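Local coordinates for protein tartronic semialdehyde reductase (Salmonella typhimurium, PDB 1YB4) that probably catalyses the reversible, NAD(P)H-dependent reduction of tartronate semialdehyde (2-hydroxy-3-oxopropanoate) to (R)-glycerate, at residues K90-D94 with V144-V148; N182-V186 with I216-G221. One frame throughout, in Å; residues are numbered along the deposited sequence.

Interaction 1: residues K90-D94 with V144-V148; sequences KTIVD and VFDRV
Thr91 and Val93, alternate residues on one face of strand 90-94, meet Val144, Arg147 and Val148 of helix 142-155 in the Rossmann-type NAD-binding domain. The helix lies against the central sheet, its segment axis 10.4 Å from that of the strand and nearly perpendicular to it.

The apolar part rests on branched side chains, whose compact methyl groups suit the layer between sheet and helix. The side chains of Thr91 and Val144 pass alongside one another, pointing opposite ways, with Thr91 CG2 3.6 Å from Val144 CG1. Thr91 CG2 also lies 4.1 Å from Val148 CG2. Val93 and Val148 meet end to end, Val93 CG1 against Val148 CG2 at 4.1 Å. Val144 also packs on Leu118 and against the side chain of Asp116, both of strand 115-123, while Val93 packs on Phe63 of strand 61-64.

The polar part belongs to the two-faced Thr91. OG1 sits beside the backbone N (chi1 -50°), which puts CG2 anti to that nitrogen, among the valines, and leaves OG1 to meet the arginine. Arg147, bent at chi3, is long enough to reach the strand from an exposed position. Its NH2 also forms a salt bridge with Asp116, so the guanidinium ties the helix to two adjacent strands. Arg147 NH2 donates to Thr91 OG1 over 2.8 Å, in a bent bond (144° at the hydrogen) with the oxygen tilted 23° from the guanidinium plane.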
ATOM      1  N   LYS A  90     -18.868  36.733  23.271  1.00 51.92           N
ATOM      2  CA  LYS A  90     -17.449  36.455  23.098  1.00 48.43           C
ATOM      3  C   LYS A  90     -17.148  35.681  21.825  1.00 46.34           C
ATOM      4  O   LYS A  90     -18.032  35.110  21.180  1.00 43.16           O
ATOM      5  CB  LYS A  90     -16.895  35.677  24.298  1.00 48.81           C
ATOM      6  CG  LYS A  90     -16.852  36.474  25.588  1.00 49.71           C
ATOM      7  CD  LYS A  90     -16.203  35.679  26.714  1.00 49.67           C
ATOM      8  CE  LYS A  90     -16.250  36.461  28.020  1.00 48.08           C
ATOM      9  NZ  LYS A  90     -15.653  37.820  27.870  1.00 46.65           N
ATOM     10  N   THR A  91     -15.870  35.681  21.478  1.00 45.73           N
ATOM     11  CA  THR A  91     -15.378  34.995  20.299  1.00 43.36           C
ATOM     12  C   THR A  91     -14.207  34.131  20.755  1.00 42.15           C
ATOM     13  O   THR A  91     -13.244  34.620  21.356  1.00 39.84           O
ATOM     14  CB  THR A  91     -14.892  35.992  19.216  1.00 41.02           C
ATOM     15  OG1 THR A  91     -15.901  36.985  18.992  1.00 42.20           O
ATOM     16  CG2 THR A  91     -14.633  35.267  17.908  1.00 39.13           C
ATOM     17  N   ILE A  92     -14.319  32.838  20.474  1.00 41.15           N
ATOM     18  CA  ILE A  92     -13.302  31.869  20.829  1.00 39.75           C
ATOM     19  C   ILE A  92     -12.666  31.376  19.533  1.00 38.31           C
ATOM     20  O   ILE A  92     -13.361  30.985  18.592  1.00 34.30           O
ATOM     21  CB  ILE A  92     -13.933  30.691  21.601  1.00 41.29           C
ATOM     22  CG1 ILE A  92     -12.861  29.691  22.013  1.00 43.16           C
ATOM     23  CG2 ILE A  92     -15.003  30.040  20.768  1.00 44.86           C
ATOM     24  CD1 ILE A  92     -12.049  30.171  23.185  1.00 47.76           C
ATOM     25  N   VAL A  93     -11.342  31.428  19.475  1.00 36.95           N
ATOM     26  CA  VAL A  93     -10.644  30.981  18.286  1.00 38.92           C
ATOM     27  C   VAL A  93      -9.586  29.937  18.628  1.00 39.11           C
ATOM     28  O   VAL A  93      -8.605  30.207  19.328  1.00 37.48           O
ATOM     29  CB  VAL A  93      -9.993  32.170  17.523  1.00 39.87           C
ATOM     30  CG1 VAL A  93     -10.971  33.324  17.435  1.00 37.92           C
ATOM     31  CG2 VAL A  93      -8.745  32.612  18.205  1.00 42.67           C
ATOM     32  N   ASP A  94      -9.818  28.725  18.138  1.00 39.18           N
ATOM     33  CA  ASP A  94      -8.902  27.626  18.366  1.00 38.35           C
ATOM     34  C   ASP A  94      -7.964  27.568  17.187  1.00 37.94           C
ATOM     35  O   ASP A  94      -8.390  27.445  16.030  1.00 36.76           O
ATOM     36  CB  ASP A  94      -9.657  26.303  18.495  1.00 36.86           C
ATOM     37  CG  ASP A  94      -8.743  25.157  18.847  1.00 36.16           C
ATOM     38  OD1 ASP A  94      -7.711  25.414  19.516  1.00 30.06           O
ATOM     39  OD2 ASP A  94      -9.064  24.008  18.468  1.00 35.44           O
ATOM     40  N   VAL A 144     -17.332  37.238  11.760  1.00 30.97           N
ATOM     41  CA  VAL A 144     -16.497  36.820  12.882  1.00 27.70           C
ATOM     42  C   VAL A 144     -15.048  36.797  12.401  1.00 28.29           C
ATOM     43  O   VAL A 144     -14.137  37.306  13.065  1.00 28.98           O
ATOM     44  CB  VAL A 144     -16.883  35.410  13.361  1.00 29.88           C
ATOM     45  CG1 VAL A 144     -16.081  35.042  14.595  1.00 27.68           C
ATOM     46  CG2 VAL A 144     -18.372  35.345  13.636  1.00 25.44           C
ATOM     47  N   PHE A 145     -14.841  36.194  11.239  1.00 28.20           N
ATOM     48  CA  PHE A 145     -13.519  36.127  10.643  1.00 29.64           C
ATOM     49  C   PHE A 145     -13.009  37.556  10.437  1.00 30.50           C
ATOM     50  O   PHE A 145     -11.872  37.864  10.773  1.00 30.23           O
ATOM     51  CB  PHE A 145     -13.576  35.410   9.289  1.00 30.05           C
ATOM     52  CG  PHE A 145     -12.310  35.542   8.479  1.00 33.06           C
ATOM     53  CD1 PHE A 145     -11.285  34.611   8.602  1.00 32.82           C
ATOM     54  CD2 PHE A 145     -12.133  36.624   7.614  1.00 34.92           C
ATOM     55  CE1 PHE A 145     -10.102  34.746   7.882  1.00 32.84           C
ATOM     56  CE2 PHE A 145     -10.952  36.775   6.886  1.00 35.83           C
ATOM     57  CZ  PHE A 145      -9.933  35.830   7.021  1.00 36.18           C
ATOM     58  N   ASP A 146     -13.858  38.422   9.883  1.00 32.91           N
ATOM     59  CA  ASP A 146     -13.482  39.813   9.633  1.00 32.88           C
ATOM     60  C   ASP A 146     -13.081  40.536  10.906  1.00 32.91           C
ATOM     61  O   ASP A 146     -12.197  41.390  10.887  1.00 35.31           O
ATOM     62  CB  ASP A 146     -14.630  40.580   8.976  1.00 36.31           C
ATOM     63  CG  ASP A 146     -14.816  40.224   7.506  1.00 37.93           C
ATOM     64  OD1 ASP A 146     -13.800  40.083   6.802  1.00 36.20           O
ATOM     65  OD2 ASP A 146     -15.982  40.102   7.051  1.00 42.09           O
ATOM     66  N   ARG A 147     -13.735  40.189  12.011  1.00 33.99           N
ATOM     67  CA  ARG A 147     -13.465  40.810  13.311  1.00 34.23           C
ATOM     68  C   ARG A 147     -12.103  40.462  13.898  1.00 31.90           C
ATOM     69  O   ARG A 147     -11.410  41.322  14.435  1.00 27.65           O
ATOM     70  CB  ARG A 147     -14.563  40.425  14.306  1.00 35.98           C
ATOM     71  CG  ARG A 147     -14.388  41.006  15.702  1.00 38.39           C
ATOM     72  CD  ARG A 147     -15.708  40.974  16.448  1.00 40.50           C
ATOM     73  NE  ARG A 147     -16.128  39.622  16.808  1.00 41.90           N
ATOM     74  CZ  ARG A 147     -17.373  39.162  16.669  1.00 45.43           C
ATOM     75  NH1 ARG A 147     -18.320  39.946  16.167  1.00 46.31           N
ATOM     76  NH2 ARG A 147     -17.677  37.922  17.044  1.00 43.53           N
ATOM     77  N   VAL A 148     -11.739  39.192  13.797  1.00 30.37           N
ATOM     78  CA  VAL A 148     -10.474  38.698  14.314  1.00 31.08           C
ATOM     79  C   VAL A 148      -9.336  38.927  13.308  1.00 32.75           C
ATOM     80  O   VAL A 148      -8.155  38.910  13.661  1.00 30.03           O
ATOM     81  CB  VAL A 148     -10.612  37.186  14.613  1.00 32.17           C
ATOM     82  CG1 VAL A 148      -9.286  36.607  15.082  1.00 29.63           C
ATOM     83  CG2 VAL A 148     -11.715  36.972  15.662  1.00 27.73           C
TER

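Interaction 2: residues N182-V186 with I216-G221; sequences NIEAV and ILEVHG
Helix-helix packing in the all-helical C-terminal domain brings the long helix 167-195 against helix 215-225, the segment axes 9.7 Å apart and inclined at 75°. Ile216 is central to the contact, and its two branches divide the work. The side chains of Ile216 and Asn182 run roughly perpendicular, with Ile216 CG1 3.6 Å from Asn182 CB. A chi1 of -67° sets CG1 beside the backbone N and leaves CG2 anti to it, entering between Ile183 and Val186. There Ile216 CG2 lies 3.8 Å from Ile183 CG1 and 3.9 Å from Val186 CG2.

The other methyl, Val186 CG1, spans a turn of the opposing helix, from Leu217 CD1, 3.5 Å away, to the bare CA of Gly221, which sits close against the carbonyl oxygen of Leu217 one turn earlier. The longer Ile183 extends CD1 to 3.8 Å from His220 CD2, approaching the ring obliquely. On the second subunit, Phe211 meets the ring of His220 and packs on Ile216, so this buried contact adjoins a subunit interface.

Asn182 supplies a polar link beside these apolar groups: its ND2 donates to a water 3.0 Å away, which also accepts a weak bond from Ile216 N at 3.3 Å.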
ATOM      1  N   ASN A 182       3.577  14.232  -1.256  1.00 23.20           N
ATOM      2  CA  ASN A 182       4.502  14.871  -2.210  1.00 21.86           C
ATOM      3  C   ASN A 182       5.947  14.584  -1.806  1.00 23.61           C
ATOM      4  O   ASN A 182       6.789  14.277  -2.661  1.00 24.97           O
ATOM      5  CB  ASN A 182       4.263  16.375  -2.276  1.00 17.27           C
ATOM      6  CG  ASN A 182       3.121  16.731  -3.193  1.00 20.33           C
ATOM      7  OD1 ASN A 182       2.262  15.892  -3.479  1.00 20.89           O
ATOM      8  ND2 ASN A 182       3.092  17.978  -3.657  1.00 15.37           N
ATOM      9  N   ILE A 183       6.228  14.655  -0.506  1.00 23.86           N
ATOM     10  CA  ILE A 183       7.576  14.370  -0.024  1.00 23.56           C
ATOM     11  C   ILE A 183       7.940  12.922  -0.355  1.00 23.94           C
ATOM     12  O   ILE A 183       9.053  12.640  -0.793  1.00 25.87           O
ATOM     13  CB  ILE A 183       7.709  14.592   1.516  1.00 20.43           C
ATOM     14  CG1 ILE A 183       7.622  16.087   1.833  1.00 19.44           C
ATOM     15  CG2 ILE A 183       9.036  14.060   2.008  1.00 12.59           C
ATOM     16  CD1 ILE A 183       7.550  16.419   3.337  1.00 22.06           C
ATOM     17  N   GLU A 184       6.998  12.005  -0.167  1.00 23.36           N
ATOM     18  CA  GLU A 184       7.272  10.605  -0.439  1.00 23.02           C
ATOM     19  C   GLU A 184       7.471  10.398  -1.938  1.00 24.96           C
ATOM     20  O   GLU A 184       8.313   9.599  -2.364  1.00 25.27           O
ATOM     21  CB  GLU A 184       6.127   9.742   0.088  1.00 25.41           C
ATOM     22  CG  GLU A 184       6.482   8.277   0.333  1.00 24.91           C
ATOM     23  CD  GLU A 184       6.391   7.423  -0.917  1.00 29.44           C
ATOM     24  OE1 GLU A 184       5.734   7.854  -1.893  1.00 25.57           O
ATOM     25  OE2 GLU A 184       6.960   6.308  -0.911  1.00 29.03           O
ATOM     26  N   ALA A 185       6.710  11.130  -2.739  1.00 24.72           N
ATOM     27  CA  ALA A 185       6.836  11.005  -4.183  1.00 27.40           C
ATOM     28  C   ALA A 185       8.237  11.408  -4.660  1.00 27.29           C
ATOM     29  O   ALA A 185       8.883  10.671  -5.405  1.00 29.51           O
ATOM     30  CB  ALA A 185       5.767  11.836  -4.880  1.00 24.47           C
ATOM     31  N   VAL A 186       8.710  12.572  -4.229  1.00 27.12           N
ATOM     32  CA  VAL A 186      10.044  13.027  -4.621  1.00 25.61           C
ATOM     33  C   VAL A 186      11.091  11.990  -4.174  1.00 25.71           C
ATOM     34  O   VAL A 186      12.075  11.743  -4.882  1.00 27.84           O
ATOM     35  CB  VAL A 186      10.358  14.426  -3.995  1.00 23.76           C
ATOM     36  CG1 VAL A 186      11.704  14.957  -4.496  1.00 17.62           C
ATOM     37  CG2 VAL A 186       9.234  15.402  -4.361  1.00 19.87           C
ATOM     38  N   ILE A 216       7.439  21.243  -3.056  1.00 31.87           N
ATOM     39  CA  ILE A 216       8.140  20.194  -2.309  1.00 30.14           C
ATOM     40  C   ILE A 216       9.420  19.730  -3.008  1.00 30.47           C
ATOM     41  O   ILE A 216      10.453  19.560  -2.358  1.00 30.30           O
ATOM     42  CB  ILE A 216       7.229  18.949  -2.102  1.00 31.43           C
ATOM     43  CG1 ILE A 216       6.077  19.306  -1.166  1.00 31.67           C
ATOM     44  CG2 ILE A 216       8.046  17.769  -1.546  1.00 25.26           C
ATOM     45  CD1 ILE A 216       6.531  19.722   0.192  1.00 32.44           C
ATOM     46  N   LEU A 217       9.344  19.482  -4.316  1.00 27.60           N
ATOM     47  CA  LEU A 217      10.526  19.070  -5.068  1.00 28.16           C
ATOM     48  C   LEU A 217      11.563  20.192  -5.029  1.00 30.93           C
ATOM     49  O   LEU A 217      12.762  19.952  -4.979  1.00 29.69           O
ATOM     50  CB  LEU A 217      10.156  18.783  -6.520  1.00 27.54           C
ATOM     51  CG  LEU A 217      11.316  18.546  -7.491  1.00 25.85           C
ATOM     52  CD1 LEU A 217      12.069  17.275  -7.093  1.00 26.25           C
ATOM     53  CD2 LEU A 217      10.782  18.448  -8.916  1.00 17.80           C
ATOM     54  N   GLU A 218      11.086  21.427  -5.049  1.00 34.16           N
ATOM     55  CA  GLU A 218      11.982  22.567  -5.018  1.00 40.16           C
ATOM     56  C   GLU A 218      12.741  22.676  -3.701  1.00 41.24           C
ATOM     57  O   GLU A 218      13.976  22.657  -3.684  1.00 43.24           O
ATOM     58  CB  GLU A 218      11.204  23.853  -5.247  1.00 43.63           C
ATOM     59  CG  GLU A 218      12.091  25.047  -5.470  1.00 48.65           C
ATOM     60  CD  GLU A 218      11.315  26.331  -5.432  1.00 52.18           C
ATOM     61  OE1 GLU A 218      10.121  26.308  -5.823  1.00 51.95           O
ATOM     62  OE2 GLU A 218      11.902  27.358  -5.020  1.00 54.96           O
ATOM     63  N   VAL A 219      11.999  22.797  -2.603  1.00 39.98           N
ATOM     64  CA  VAL A 219      12.610  22.914  -1.292  1.00 40.21           C
ATOM     65  C   VAL A 219      13.094  21.582  -0.740  1.00 40.81           C
ATOM     66  O   VAL A 219      14.301  21.364  -0.615  1.00 42.02           O
ATOM     67  CB  VAL A 219      11.642  23.551  -0.276  1.00 43.30           C
ATOM     68  CG1 VAL A 219      12.334  23.673   1.090  1.00 42.57           C
ATOM     69  CG2 VAL A 219      11.192  24.943  -0.772  1.00 43.80           C
ATOM     70  N   HIS A 220      12.159  20.693  -0.411  1.00 40.20           N
ATOM     71  CA  HIS A 220      12.487  19.380   0.136  1.00 37.62           C
ATOM     72  C   HIS A 220      13.380  18.554  -0.767  1.00 37.78           C
ATOM     73  O   HIS A 220      14.226  17.788  -0.290  1.00 36.88           O
ATOM     74  CB  HIS A 220      11.203  18.618   0.439  1.00 40.39           C
ATOM     75  CG  HIS A 220      10.299  19.343   1.376  1.00 39.69           C
ATOM     76  ND1 HIS A 220       9.572  20.452   0.994  1.00 40.02           N
ATOM     77  CD2 HIS A 220      10.074  19.183   2.702  1.00 39.92           C
ATOM     78  CE1 HIS A 220       8.942  20.942   2.048  1.00 39.88           C
ATOM     79  NE2 HIS A 220       9.229  20.192   3.097  1.00 38.74           N
ATOM     80  N   GLY A 221      13.193  18.695  -2.075  1.00 37.20           N
ATOM     81  CA  GLY A 221      14.035  17.957  -2.998  1.00 34.98           C
ATOM     82  C   GLY A 221      15.479  18.281  -2.676  1.00 36.45           C
ATOM     83  O   GLY A 221      16.315  17.402  -2.480  1.00 36.57           O
TER
HETATM   84  O   HOH W   1       4.157  20.765  -3.109  1.00 39.64           O

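Overall arrangement
Interaction 1 comes first along the chain and is complete before the segments of interaction 2 begin, and the two lie on opposite sides of the chain's centre. Their centres are 35 Å apart and their nearest atoms about 23 Å, so they do not touch. Interaction 1 joins strand and helix in the N-terminal Rossmann-type domain; interaction 2 joins two helices in the C-terminal domain. Helix 167-195, which carries segment 182-186, follows strand 158-163 at the edge of the sheet and also carries Lys172, the predicted active-site residue. Whereas no other chain of the tetramer touches interaction 1, interaction 2 borders a second subunit, linking C-terminal helix packing to assembly.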